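Local structure of lytic polysaccharide monooxygenase (Neurospora crassa, 4QI8) at residues 5-10 against 62-67; 19-24 against 42-47; 36-41 against 180-185; 87-92 against 135-140. The protein probably cleaves cellulose oxidatively as a secreted, copper-dependent lytic polysaccharide monooxygenase, using a reductant and an oxygen cosubstrate to break beta-1,4-glycosidic bonds. All coordinates share one frame; numbering follows the deposited sequence. Where two conformers were deposited one is given.

Contact 1 of 4, residues 5-10 against 62-67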
loop_
_atom_site.group_PDB
_atom_site.type_symbol
_atom_site.label_atom_id
_atom_site.label_comp_id
_atom_site.label_asym_id
_atom_site.label_seq_id
_atom_site.Cartn_x
_atom_site.Cartn_y
_atom_site.Cartn_z
ATOM N N PRO A 5 6.239 4.617 -8.201
ATOM C CA PRO A 5 6.096 6.016 -8.622
ATOM C C PRO A 5 4.906 6.336 -9.528
ATOM O O PRO A 5 4.682 7.504 -9.830
ATOM C CB PRO A 5 7.397 6.255 -9.382
ATOM C CG PRO A 5 7.646 4.919 -10.051
ATOM C CD PRO A 5 7.216 3.890 -9.035
ATOM N N LYS A 6 4.164 5.322 -9.963
ATOM C CA LYS A 6 3.145 5.486 -10.993
ATOM C C LYS A 6 1.910 4.689 -10.692
ATOM O O LYS A 6 1.995 3.588 -10.168
ATOM C CB LYS A 6 3.638 4.925 -12.334
ATOM C CG LYS A 6 4.752 5.662 -13.000
ATOM C CD LYS A 6 4.915 5.088 -14.399
ATOM C CE LYS A 6 6.211 5.485 -15.108
ATOM N NZ LYS A 6 6.263 6.871 -15.654
ATOM N N VAL A 7 0.765 5.239 -11.087
ATOM C CA VAL A 7 -0.457 4.471 -11.189
ATOM C C VAL A 7 -1.133 4.843 -12.500
ATOM O O VAL A 7 -0.993 5.969 -12.980
ATOM C CB VAL A 7 -1.374 4.706 -9.973
ATOM C CG1 VAL A 7 -1.844 6.144 -9.917
ATOM C CG2 VAL A 7 -2.554 3.760 -9.997
ATOM N N TRP A 8 -1.843 3.895 -13.092
ATOM C CA TRP A 8 -2.566 4.207 -14.309
ATOM C C TRP A 8 -3.751 3.300 -14.471
ATOM O O TRP A 8 -3.880 2.288 -13.789
ATOM C CB TRP A 8 -1.634 4.178 -15.531
ATOM C CG TRP A 8 -1.051 2.849 -15.934
ATOM C CD1 TRP A 8 -1.562 1.988 -16.849
ATOM C CD2 TRP A 8 0.180 2.269 -15.483
ATOM N NE1 TRP A 8 -0.737 0.899 -16.991
ATOM C CE2 TRP A 8 0.341 1.048 -16.160
ATOM C CE3 TRP A 8 1.154 2.658 -14.573
ATOM C CZ2 TRP A 8 1.439 0.210 -15.946
ATOM C CZ3 TRP A 8 2.253 1.831 -14.368
ATOM C CH2 TRP A 8 2.380 0.624 -15.047
ATOM N N ALA A 9 -4.631 3.707 -15.374
ATOM C CA ALA A 9 -5.840 2.974 -15.686
ATOM C C ALA A 9 -5.821 2.578 -17.165
ATOM O O ALA A 9 -5.003 1.760 -17.574
ATOM C CB ALA A 9 -7.057 3.822 -15.360
ATOM N N ASN A 10 -6.703 3.170 -17.968
ATOM C CA ASN A 10 -6.932 2.709 -19.339
ATOM C C ASN A 10 -6.488 3.666 -20.447
ATOM O O ASN A 10 -6.884 3.494 -21.602
ATOM C CB ASN A 10 -8.417 2.407 -19.522
ATOM C CG ASN A 10 -8.929 1.406 -18.513
ATOM O OD1 ASN A 10 -8.345 0.337 -18.332
ATOM N ND2 ASN A 10 -10.011 1.758 -17.831
ATOM N N ILE A 62 -6.964 -1.098 -11.742
ATOM C CA ILE A 62 -5.945 -0.184 -12.227
ATOM C C ILE A 62 -4.587 -0.810 -11.975
ATOM O O ILE A 62 -4.494 -1.946 -11.512
ATOM C CB ILE A 62 -6.076 1.190 -11.570
ATOM C CG1 ILE A 62 -5.896 1.097 -10.054
ATOM C CG2 ILE A 62 -7.442 1.779 -11.896
ATOM C CD1 ILE A 62 -5.965 2.434 -9.339
ATOM N N THR A 63 -3.530 -0.087 -12.297
ATOM C CA THR A 63 -2.203 -0.672 -12.212
ATOM C C THR A 63 -1.303 0.252 -11.404
ATOM O O THR A 63 -1.254 1.441 -11.678
ATOM C CB THR A 63 -1.618 -0.907 -13.625
ATOM O OG1 THR A 63 -2.479 -1.770 -14.378
ATOM C CG2 THR A 63 -0.246 -1.536 -13.540
ATOM N N TYR A 64 -0.620 -0.308 -10.404
ATOM C CA TYR A 64 0.371 0.426 -9.619
ATOM C C TYR A 64 1.748 -0.070 -10.044
ATOM O O TYR A 64 2.021 -1.269 -9.990
ATOM C CB TYR A 64 0.151 0.208 -8.111
ATOM C CG TYR A 64 0.347 1.443 -7.262
ATOM C CD1 TYR A 64 1.560 2.116 -7.249
ATOM C CD2 TYR A 64 -0.674 1.938 -6.459
ATOM C CE1 TYR A 64 1.737 3.259 -6.464
ATOM C CE2 TYR A 64 -0.497 3.071 -5.682
ATOM C CZ TYR A 64 0.709 3.725 -5.676
ATOM O OH TYR A 64 0.862 4.833 -4.876
ATOM N N GLY A 65 2.591 0.855 -10.480
ATOM C CA GLY A 65 3.906 0.516 -10.978
ATOM C C GLY A 65 4.997 0.620 -9.930
ATOM O O GLY A 65 4.928 1.466 -9.033
ATOM N N ALA A 66 6.004 -0.242 -10.066
ATOM C CA ALA A 66 7.237 -0.219 -9.280
ATOM C C ALA A 66 8.405 0.189 -10.172
ATOM O O ALA A 66 8.341 0.040 -11.397
ATOM C CB ALA A 66 7.524 -1.602 -8.711
ATOM N N ALA A 67 9.466 0.700 -9.569
ATOM C CA ALA A 67 10.691 0.935 -10.317
ATOM C C ALA A 67 11.910 0.709 -9.417
ATOM O O ALA A 67 12.032 1.415 -8.399
ATOM C CB ALA A 67 10.697 2.348 -10.872
#
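W8 and T63 face each other as a hydrogen-bonded antiparallel pair and satisfy each other's backbone twice. W8 N donates to T63 O at 2.9 Å, and T63 N returns a bond to W8 O at 2.8 Å. Two residues on, G65 N gives a nearly straight bond (169°) to K6 O. At the non-hydrogen-bonded pair V7-Y64, the V7 CA-H points to T63 O, 3.2 Å from CA to O, so this oxygen gains a weak second donor. Polar groups turned away from the strand pair find mates elsewhere: V7 O takes a bond from T14 OG1, K6 NZ forms a salt bridge with D16, and Y64 OH pairs with S159.

On the face carrying W8 and T63, the methyl T63 CG2 sits over the six-membered ring of W8, 3.8 Å from its centroid, a CH-pi contact. CG between the backbone N and the carbonyl carbon (chi1 67°) brings the indole over T63 of the neighbouring strand. On the other face, in one of the two conformers of V7, its CG2 packs 3.7 Å from I62 CD1. Strand 3-8 is an outermost strand of the three-stranded antiparallel sheet that, with the larger mixed sheet, builds the immunoglobulin-like beta-sandwich of AA9 enzymes.

Contact 2 of 4, residues 19-24 against 42-47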
loop_
_atom_site.group_PDB
_atom_site.type_symbol
_atom_site.label_atom_id
_atom_site.label_comp_id
_atom_site.label_asym_id
_atom_site.label_seq_id
_atom_site.Cartn_x
_atom_site.Cartn_y
_atom_site.Cartn_z
ATOM N N TYR A 19 0.483 11.173 -10.411
ATOM C CA TYR A 19 -0.685 10.890 -9.577
ATOM C C TYR A 19 -0.288 10.308 -8.223
ATOM O O TYR A 19 -1.147 10.008 -7.409
ATOM C CB TYR A 19 -1.608 9.908 -10.301
ATOM C CG TYR A 19 -2.147 10.447 -11.595
ATOM C CD1 TYR A 19 -3.141 11.399 -11.602
ATOM C CD2 TYR A 19 -1.666 10.012 -12.815
ATOM C CE1 TYR A 19 -3.648 11.907 -12.781
ATOM C CE2 TYR A 19 -2.174 10.521 -14.003
ATOM C CZ TYR A 19 -3.160 11.461 -13.973
ATOM O OH TYR A 19 -3.651 11.951 -15.160
ATOM N N VAL A 20 1.012 10.131 -8.003
ATOM C CA VAL A 20 1.533 9.566 -6.772
ATOM C C VAL A 20 2.312 10.648 -6.040
ATOM O O VAL A 20 3.176 11.302 -6.625
ATOM C CB VAL A 20 2.432 8.350 -7.075
ATOM C CG1 VAL A 20 3.038 7.796 -5.793
ATOM C CG2 VAL A 20 1.643 7.274 -7.819
ATOM N N ARG A 21 1.967 10.875 -4.776
ATOM C CA ARG A 21 2.696 11.815 -3.939
ATOM C C ARG A 21 4.161 11.427 -3.910
ATOM O O ARG A 21 4.485 10.264 -3.691
ATOM C CB ARG A 21 2.095 11.807 -2.537
ATOM C CG ARG A 21 0.677 12.343 -2.525
ATOM C CD ARG A 21 0.104 12.481 -1.128
ATOM N NE ARG A 21 -1.193 13.147 -1.174
ATOM C CZ ARG A 21 -2.015 13.290 -0.142
ATOM N NH1 ARG A 21 -1.697 12.798 1.055
ATOM N NH2 ARG A 21 -3.162 13.935 -0.310
ATOM N N ARG A 22 5.063 12.378 -4.136
ATOM C CA ARG A 22 6.453 11.978 -4.268
ATOM C C ARG A 22 6.976 11.433 -2.938
ATOM O O ARG A 22 6.997 12.119 -1.913
ATOM C CB ARG A 22 7.359 13.097 -4.784
ATOM C CG ARG A 22 8.755 12.546 -5.118
ATOM C CD ARG A 22 9.588 13.443 -5.976
ATOM N NE ARG A 22 10.135 14.529 -5.194
ATOM C CZ ARG A 22 10.950 15.457 -5.690
ATOM N NH1 ARG A 22 11.311 15.426 -6.969
ATOM N NH2 ARG A 22 11.419 16.419 -4.901
ATOM N N ALA A 23 7.390 10.176 -2.958
ATOM C CA ALA A 23 7.871 9.515 -1.760
ATOM C C ALA A 23 9.265 9.992 -1.414
ATOM O O ALA A 23 10.058 10.345 -2.296
ATOM C CB ALA A 23 7.868 8.008 -1.969
ATOM N N ASP A 24 9.584 9.950 -0.127
ATOM C CA ASP A 24 10.869 10.432 0.339
ATOM C C ASP A 24 12.031 9.566 -0.152
ATOM O O ASP A 24 13.179 10.001 -0.035
ATOM C CB ASP A 24 10.918 10.524 1.870
ATOM C CG ASP A 24 10.090 11.658 2.450
ATOM O OD1 ASP A 24 9.739 12.611 1.721
ATOM O OD2 ASP A 24 9.812 11.584 3.671
ATOM N N CYS A 42 2.511 7.404 3.903
ATOM C CA CYS A 42 2.715 7.696 2.479
ATOM C C CYS A 42 4.176 8.044 2.156
ATOM O O CYS A 42 4.446 8.638 1.115
ATOM C CB CYS A 42 1.772 8.811 1.974
ATOM S SG CYS A 42 0.041 8.324 2.046
ATOM N N PHE A 43 5.087 7.655 3.035
ATOM C CA PHE A 43 6.521 7.904 2.852
ATOM C C PHE A 43 6.823 9.398 2.679
ATOM O O PHE A 43 7.686 9.776 1.881
ATOM C CB PHE A 43 7.105 7.069 1.680
ATOM C CG PHE A 43 8.534 6.566 1.896
ATOM C CD1 PHE A 43 9.430 7.220 2.740
ATOM C CD2 PHE A 43 8.971 5.423 1.231
ATOM C CE1 PHE A 43 10.713 6.737 2.926
ATOM C CE2 PHE A 43 10.253 4.945 1.418
ATOM C CZ PHE A 43 11.118 5.590 2.273
ATOM N N GLN A 44 6.142 10.243 3.453
ATOM C CA GLN A 44 6.421 11.675 3.427
ATOM C C GLN A 44 6.509 12.229 4.836
ATOM O O GLN A 44 5.505 12.350 5.532
ATOM C CB GLN A 44 5.348 12.447 2.669
ATOM C CG GLN A 44 5.264 12.140 1.189
ATOM C CD GLN A 44 4.336 13.108 0.475
ATOM O OE1 GLN A 44 3.305 13.515 1.027
ATOM N NE2 GLN A 44 4.697 13.497 -0.749
ATOM N N SER A 45 7.704 12.623 5.255
ATOM C CA SER A 45 7.817 13.333 6.522
ATOM C C SER A 45 7.186 14.723 6.436
ATOM O O SER A 45 6.664 15.232 7.424
ATOM C CB SER A 45 9.266 13.472 6.955
ATOM O OG SER A 45 9.876 12.213 7.110
ATOM N N THR A 46 7.290 15.345 5.264
ATOM C CA THR A 46 6.623 16.612 4.966
ATOM C C THR A 46 5.604 16.297 3.877
ATOM O O THR A 46 5.982 15.908 2.781
ATOM C CB THR A 46 7.625 17.703 4.456
ATOM O OG1 THR A 46 8.614 17.972 5.457
ATOM C CG2 THR A 46 6.912 19.003 4.097
ATOM N N HIS A 47 4.319 16.472 4.173
ATOM C CA HIS A 47 3.271 16.227 3.192
ATOM C C HIS A 47 3.477 17.082 1.958
ATOM O O HIS A 47 3.737 18.280 2.076
ATOM C CB HIS A 47 1.911 16.552 3.807
ATOM C CG HIS A 47 0.817 16.737 2.802
ATOM N ND1 HIS A 47 0.165 15.678 2.210
ATOM C CD2 HIS A 47 0.267 17.861 2.286
ATOM C CE1 HIS A 47 -0.740 16.145 1.370
ATOM N NE2 HIS A 47 -0.701 17.464 1.400
HETATM O O HOH W 1 3.666 8.698 -1.590
HETATM O O HOH W 2 1.029 13.044 2.474
HETATM O O HOH W 3 9.028 14.750 3.127
#
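A23 and D24 run past F43 and Q44 as two irregular loops, with A23 CA 5.1 Å from F43 CA and D24 CA 5.6 Å from Q44 CA, and D24 N donates to F43 O at 2.8 Å. F43 leaves the short helix 39-42 with a positive phi of 57°; these loops lie on the AA9 beta-sandwich beside the C42-C160 disulfide. A water bridges the backbones again, donating to both R21 O and C42 O.

Among the side chains, Q44 reaches across in an extended chain: NE2 donates a nearly straight bond to R22 O at 2.9 Å, from above that carbonyl's plane, while OE1 accepts from S48 N and from a water also bound to H47 ND1. An alanine in place of Q44 would probably leave R22 O without this donor and the water without one of its partners. D24 OD2 accepts from S45 N on its syn side at 2.8 Å, and also from Q39 NE2. A23 CB packs on F43 CB, 3.8 Å away. R21 is anchored by W92 O and Q162, and H47 by N90 O. H47 turns its edge onto the guanidinium, the two planes nearly perpendicular at 83°, with CE1 over the centre of the group and 3.5 Å from R21 CZ.

Contact 3 of 4, residues 36-41 against 180-185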
loop_
_atom_site.group_PDB
_atom_site.type_symbol
_atom_site.label_atom_id
_atom_site.label_comp_id
_atom_site.label_asym_id
_atom_site.label_seq_id
_atom_site.Cartn_x
_atom_site.Cartn_y
_atom_site.Cartn_z
ATOM N N ASN A 36 6.511 3.405 13.462
ATOM C CA ASN A 36 5.999 4.552 14.219
ATOM C C ASN A 36 6.233 5.902 13.553
ATOM O O ASN A 36 5.829 6.928 14.084
ATOM C CB ASN A 36 6.625 4.553 15.611
ATOM C CG ASN A 36 6.386 3.250 16.336
ATOM O OD1 ASN A 36 7.322 2.551 16.725
ATOM N ND2 ASN A 36 5.135 2.899 16.495
ATOM N N SER A 37 6.890 5.899 12.404
ATOM C CA SER A 37 7.155 7.123 11.668
ATOM C C SER A 37 5.954 7.565 10.843
ATOM O O SER A 37 5.197 6.737 10.333
ATOM C CB SER A 37 8.321 6.871 10.710
ATOM O OG SER A 37 8.542 7.974 9.859
ATOM N N GLN A 38 5.810 8.873 10.660
ATOM C CA GLN A 38 4.846 9.376 9.688
ATOM C C GLN A 38 5.104 8.797 8.297
ATOM O O GLN A 38 4.187 8.689 7.485
ATOM C CB GLN A 38 4.870 10.907 9.625
ATOM C CG GLN A 38 4.441 11.566 10.921
ATOM C CD GLN A 38 2.999 11.263 11.239
ATOM O OE1 GLN A 38 2.104 11.595 10.461
ATOM N NE2 GLN A 38 2.761 10.611 12.373
ATOM N N GLN A 39 6.356 8.459 8.002
ATOM C CA GLN A 39 6.679 7.868 6.709
ATOM C C GLN A 39 6.007 6.518 6.448
ATOM O O GLN A 39 5.899 6.118 5.297
ATOM C CB GLN A 39 8.196 7.746 6.528
ATOM C CG GLN A 39 8.897 9.078 6.362
ATOM C CD GLN A 39 10.395 8.916 6.196
ATOM O OE1 GLN A 39 11.014 8.075 6.850
ATOM N NE2 GLN A 39 10.975 9.689 5.301
ATOM N N ILE A 40 5.522 5.837 7.485
ATOM C CA ILE A 40 4.855 4.543 7.272
ATOM C C ILE A 40 3.554 4.734 6.499
ATOM O O ILE A 40 3.004 3.791 5.929
ATOM C CB ILE A 40 4.652 3.766 8.598
ATOM C CG1 ILE A 40 4.505 2.250 8.374
ATOM C CG2 ILE A 40 3.457 4.316 9.354
ATOM C CD1 ILE A 40 5.785 1.573 7.892
ATOM N N ARG A 41 3.024 5.964 6.509
ATOM C CA ARG A 41 1.736 6.179 5.864
ATOM C C ARG A 41 1.889 6.316 4.342
ATOM O O ARG A 41 1.500 5.433 3.602
ATOM C CB ARG A 41 1.031 7.407 6.496
ATOM C CG ARG A 41 -0.329 7.694 5.898
ATOM C CD ARG A 41 -1.058 8.872 6.559
ATOM N NE ARG A 41 -0.203 10.051 6.676
ATOM C CZ ARG A 41 0.387 10.527 7.779
ATOM N NH1 ARG A 41 0.255 9.976 8.996
ATOM N NH2 ARG A 41 1.132 11.632 7.672
ATOM N N SER A 180 -5.162 3.287 11.312
ATOM C CA SER A 180 -4.351 4.476 11.103
ATOM C C SER A 180 -2.914 4.099 10.754
ATOM O O SER A 180 -2.428 3.020 11.109
ATOM C CB SER A 180 -4.369 5.354 12.354
ATOM O OG SER A 180 -3.736 4.710 13.443
ATOM N N PHE A 181 -2.245 5.014 10.061
ATOM C CA PHE A 181 -0.808 4.915 9.812
ATOM C C PHE A 181 -0.159 6.229 10.209
ATOM O O PHE A 181 -0.522 7.260 9.668
ATOM C CB PHE A 181 -0.510 4.641 8.340
ATOM C CG PHE A 181 -0.827 3.237 7.923
ATOM C CD1 PHE A 181 -0.028 2.188 8.332
ATOM C CD2 PHE A 181 -1.940 2.955 7.164
ATOM C CE1 PHE A 181 -0.329 0.878 7.984
ATOM C CE2 PHE A 181 -2.233 1.643 6.803
ATOM C CZ PHE A 181 -1.431 0.612 7.218
ATOM N N PRO A 182 0.780 6.217 11.160
ATOM C CA PRO A 182 1.175 5.078 11.993
ATOM C C PRO A 182 0.047 4.659 12.944
ATOM O O PRO A 182 -0.879 5.433 13.196
ATOM C CB PRO A 182 2.395 5.604 12.751
ATOM C CG PRO A 182 2.176 7.077 12.826
ATOM C CD PRO A 182 1.480 7.458 11.559
ATOM N N GLY A 183 0.129 3.433 13.442
ATOM C CA GLY A 183 -0.812 2.896 14.409
ATOM C C GLY A 183 -1.167 1.447 14.140
ATOM O O GLY A 183 -1.280 0.645 15.061
ATOM N N ALA A 184 -1.341 1.108 12.871
ATOM C CA ALA A 184 -1.818 -0.220 12.501
ATOM C C ALA A 184 -0.800 -1.301 12.809
ATOM O O ALA A 184 -1.174 -2.438 13.106
ATOM C CB ALA A 184 -2.161 -0.262 11.018
ATOM N N TYR A 185 0.478 -0.957 12.683
ATOM C CA TYR A 185 1.552 -1.928 12.787
ATOM C C TYR A 185 2.390 -1.705 14.038
ATOM O O TYR A 185 2.606 -0.562 14.472
ATOM C CB TYR A 185 2.478 -1.847 11.572
ATOM C CG TYR A 185 1.853 -2.115 10.223
ATOM C CD1 TYR A 185 0.615 -2.721 10.093
ATOM C CD2 TYR A 185 2.528 -1.771 9.060
ATOM C CE1 TYR A 185 0.066 -2.964 8.861
ATOM C CE2 TYR A 185 1.971 -2.014 7.808
ATOM C CZ TYR A 185 0.737 -2.622 7.718
ATOM O OH TYR A 185 0.144 -2.873 6.504
HETATM O O HOH W 4 3.680 0.587 16.883
#
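F181 and P182 settle against the start of the short helix 39-42, joining the loop after strand 178-179 to the long loop region between strands 3-8 and 54-57 of the AA9 beta-sandwich. F181 comes first: its CB rests 3.7 Å from R41 CB, and the two side chains run alongside with opposite headings. Its carbonyl O accepts from R41 NH1 at 2.9 Å, in the carbonyl plane and on a lone pair, though the bond is somewhat bent (150°). The F181 ring goes on to edge-to-face stacks with Y79 and W99 and a cation-pi contact with R139.

P182, which follows a cis peptide bond, is wedged among several groups. I40 CG2 meets its CA at 3.6 Å and its CB at 3.8 Å, while Q38 NE2 touches P182 CD at 3.5 Å and CG at 3.6 Å. Further along, Y185 O receives a hydrogen bond from a water that also accepts from N36 ND2, tying the far end of the loop to the residues ahead of the helix. Across the way, S37 OG caps the turn by accepting from Q39 N. The R41 chain bends at chi3 (49°), and its guanidinium grips one oxygen end-on: Q38 OE1 accepts from NH1 at 2.9 Å and from NH2 at 3.0 Å.

Contact 4 of 4, residues 87-92 against 135-140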
loop_
_atom_site.group_PDB
_atom_site.type_symbol
_atom_site.label_atom_id
_atom_site.label_comp_id
_atom_site.label_asym_id
_atom_site.label_seq_id
_atom_site.Cartn_x
_atom_site.Cartn_y
_atom_site.Cartn_z
ATOM N N GLN A 87 -13.345 18.362 1.990
ATOM C CA GLN A 87 -11.895 18.487 2.063
ATOM C C GLN A 87 -11.282 18.242 0.691
ATOM O O GLN A 87 -11.740 17.398 -0.068
ATOM C CB GLN A 87 -11.327 17.494 3.073
ATOM C CG GLN A 87 -11.781 17.746 4.496
ATOM C CD GLN A 87 -11.356 19.107 5.006
ATOM O OE1 GLN A 87 -10.168 19.369 5.192
ATOM N NE2 GLN A 87 -12.327 19.987 5.225
ATOM N N ASP A 88 -10.230 18.984 0.389
ATOM C CA ASP A 88 -9.508 18.848 -0.864
ATOM C C ASP A 88 -8.456 17.762 -0.727
ATOM O O ASP A 88 -7.636 17.821 0.175
ATOM C CB ASP A 88 -8.841 20.190 -1.150
ATOM C CG ASP A 88 -8.176 20.263 -2.517
ATOM O OD1 ASP A 88 -7.758 19.221 -3.066
ATOM O OD2 ASP A 88 -8.048 21.396 -3.031
ATOM N N ILE A 89 -8.462 16.795 -1.634
ATOM C CA ILE A 89 -7.505 15.705 -1.573
ATOM C C ILE A 89 -6.056 16.192 -1.524
ATOM O O ILE A 89 -5.245 15.580 -0.841
ATOM C CB ILE A 89 -7.719 14.714 -2.726
ATOM C CG1 ILE A 89 -6.749 13.532 -2.585
ATOM C CG2 ILE A 89 -7.580 15.393 -4.074
ATOM C CD1 ILE A 89 -7.168 12.304 -3.316
ATOM N N ASN A 90 -5.728 17.293 -2.202
ATOM C CA ASN A 90 -4.342 17.759 -2.217
ATOM C C ASN A 90 -3.841 18.086 -0.825
ATOM O O ASN A 90 -2.654 17.969 -0.548
ATOM C CB ASN A 90 -4.180 19.010 -3.080
ATOM C CG ASN A 90 -4.212 18.725 -4.565
ATOM O OD1 ASN A 90 -4.020 17.595 -5.007
ATOM N ND2 ASN A 90 -4.445 19.771 -5.348
ATOM N N SER A 91 -4.748 18.493 0.051
ATOM C CA SER A 91 -4.377 18.941 1.387
ATOM C C SER A 91 -4.520 17.835 2.445
ATOM O O SER A 91 -4.056 17.988 3.570
ATOM C CB SER A 91 -5.222 20.163 1.780
ATOM O OG SER A 91 -5.049 21.245 0.864
ATOM N N TRP A 92 -5.153 16.724 2.084
ATOM C CA TRP A 92 -5.530 15.719 3.081
ATOM C C TRP A 92 -4.430 14.682 3.287
ATOM O O TRP A 92 -4.035 13.993 2.352
ATOM C CB TRP A 92 -6.821 15.037 2.656
ATOM C CG TRP A 92 -7.507 14.265 3.738
ATOM C CD1 TRP A 92 -8.108 14.768 4.854
ATOM C CD2 TRP A 92 -7.690 12.847 3.796
ATOM N NE1 TRP A 92 -8.656 13.753 5.603
ATOM C CE2 TRP A 92 -8.411 12.562 4.976
ATOM C CE3 TRP A 92 -7.327 11.790 2.961
ATOM C CZ2 TRP A 92 -8.776 11.266 5.331
ATOM C CZ3 TRP A 92 -7.690 10.507 3.317
ATOM C CH2 TRP A 92 -8.417 10.255 4.482
ATOM N N SER A 135 -13.092 11.294 -3.450
ATOM C CA SER A 135 -11.641 11.308 -3.572
ATOM C C SER A 135 -11.035 10.351 -2.562
ATOM O O SER A 135 -11.524 10.253 -1.438
ATOM C CB SER A 135 -11.107 12.714 -3.355
ATOM O OG SER A 135 -11.605 13.598 -4.342
ATOM N N TYR A 136 -9.968 9.670 -2.970
ATOM C CA TYR A 136 -9.324 8.652 -2.149
ATOM C C TYR A 136 -7.810 8.709 -2.278
ATOM O O TYR A 136 -7.278 9.061 -3.340
ATOM C CB TYR A 136 -9.721 7.245 -2.601
ATOM C CG TYR A 136 -11.088 6.749 -2.185
ATOM C CD1 TYR A 136 -12.240 7.164 -2.852
ATOM C CD2 TYR A 136 -11.223 5.832 -1.155
ATOM C CE1 TYR A 136 -13.487 6.691 -2.486
ATOM C CE2 TYR A 136 -12.462 5.346 -0.784
ATOM C CZ TYR A 136 -13.587 5.767 -1.459
ATOM O OH TYR A 136 -14.805 5.263 -1.054
ATOM N N LEU A 137 -7.123 8.309 -1.208
ATOM C CA LEU A 137 -5.737 7.907 -1.307
ATOM C C LEU A 137 -5.670 6.394 -1.438
ATOM O O LEU A 137 -6.402 5.670 -0.748
ATOM C CB LEU A 137 -4.958 8.337 -0.069
ATOM C CG LEU A 137 -4.919 9.847 0.162
ATOM C CD1 LEU A 137 -4.240 10.171 1.488
ATOM C CD2 LEU A 137 -4.195 10.536 -0.971
ATOM N N LEU A 138 -4.767 5.934 -2.307
ATOM C CA LEU A 138 -4.454 4.521 -2.462
ATOM C C LEU A 138 -3.014 4.320 -2.033
ATOM O O LEU A 138 -2.097 4.822 -2.681
ATOM C CB LEU A 138 -4.650 4.075 -3.906
ATOM C CG LEU A 138 -4.208 2.646 -4.239
ATOM C CD1 LEU A 138 -4.989 1.579 -3.484
ATOM C CD2 LEU A 138 -4.316 2.428 -5.730
ATOM N N ARG A 139 -2.832 3.640 -0.907
ATOM C CA ARG A 139 -1.514 3.370 -0.355
ATOM C C ARG A 139 -1.021 2.019 -0.854
ATOM O O ARG A 139 -1.695 1.004 -0.688
ATOM C CB ARG A 139 -1.575 3.385 1.177
ATOM C CG ARG A 139 -0.291 3.007 1.889
ATOM C CD ARG A 139 -0.491 3.084 3.394
ATOM N NE ARG A 139 0.710 2.711 4.139
ATOM C CZ ARG A 139 1.068 1.464 4.405
ATOM N NH1 ARG A 139 0.293 0.454 4.021
ATOM N NH2 ARG A 139 2.190 1.223 5.066
ATOM N N ALA A 140 0.175 2.029 -1.444
ATOM C CA ALA A 140 0.889 0.834 -1.879
ATOM C C ALA A 140 2.003 0.557 -0.895
ATOM O O ALA A 140 2.728 1.475 -0.521
ATOM C CB ALA A 140 1.493 1.066 -3.249
HETATM O O HOH W 5 -10.928 16.276 -3.100
#
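With CG1 anti to the backbone N (chi1 -177°) and the chain carried on extended by chi2 (159°), I89 brings CD1 up to the Y136 carbonyl of strand 134-144, 3.2 Å from Y136 O. W92, also anti at chi1 (-164°), turns its indole to the same strand, and L137, whose CG lies beside its own N, points its two methyls at these two residues. CD1 of L137 touches the six-membered part of the indole at W92 CE3, 3.8 Å away, the side chains meeting at a slant. CD2 reaches the tip of I89, 4.2 Å from its CD1. I89 CB and CD1 also both rest about 4.0 Å from S135 CB, so the isoleucine spans the strand from S135 to L137.

The contact joins the 87-92 loop, which links strands 76-82 and 99-104, to a central strand of the mixed sheet in the AA9 beta-sandwich. Strand 134-144 has its backbone paired with 76-82 on one flank and 155-166 on the other, and the loop lies over the side chains of one face. An alanine at L137 would probably leave W92 and the end of I89 without the methyls they pack on, opening a gap between loop and sheet.

Polar contacts gather at the margin. D88 OD1 accepts from N90 N at 2.9 Å, an Asx turn that shapes the loop at I89. One water is the acceptor for I89 N at 2.9 Å and is also hydrogen-bonded to S135 OG, 3.0 Å away.

Along the chain the segments of contact 2 fall between those of contact 1, contact 3 opens between those of contact 2 and closes last, and contact 4 follows contacts 1 and 2. Contact 1 belongs to the three-stranded sheet and contact 4 to the six-stranded mixed sheet; their centres are about 16 Å apart, and I62 and Y64 pack on L138 and A140 between the sheets. Contacts 2 and 4, centres about 11 Å apart, also meet where R21 packs on L137. Contacts 1 and 3, centres about 23 Å apart, do not touch. R139 ties contact 4 to contact 3. Contact 2 touches all three others, so the loops between strands 3-8 and 54-57 are tied to both sheets.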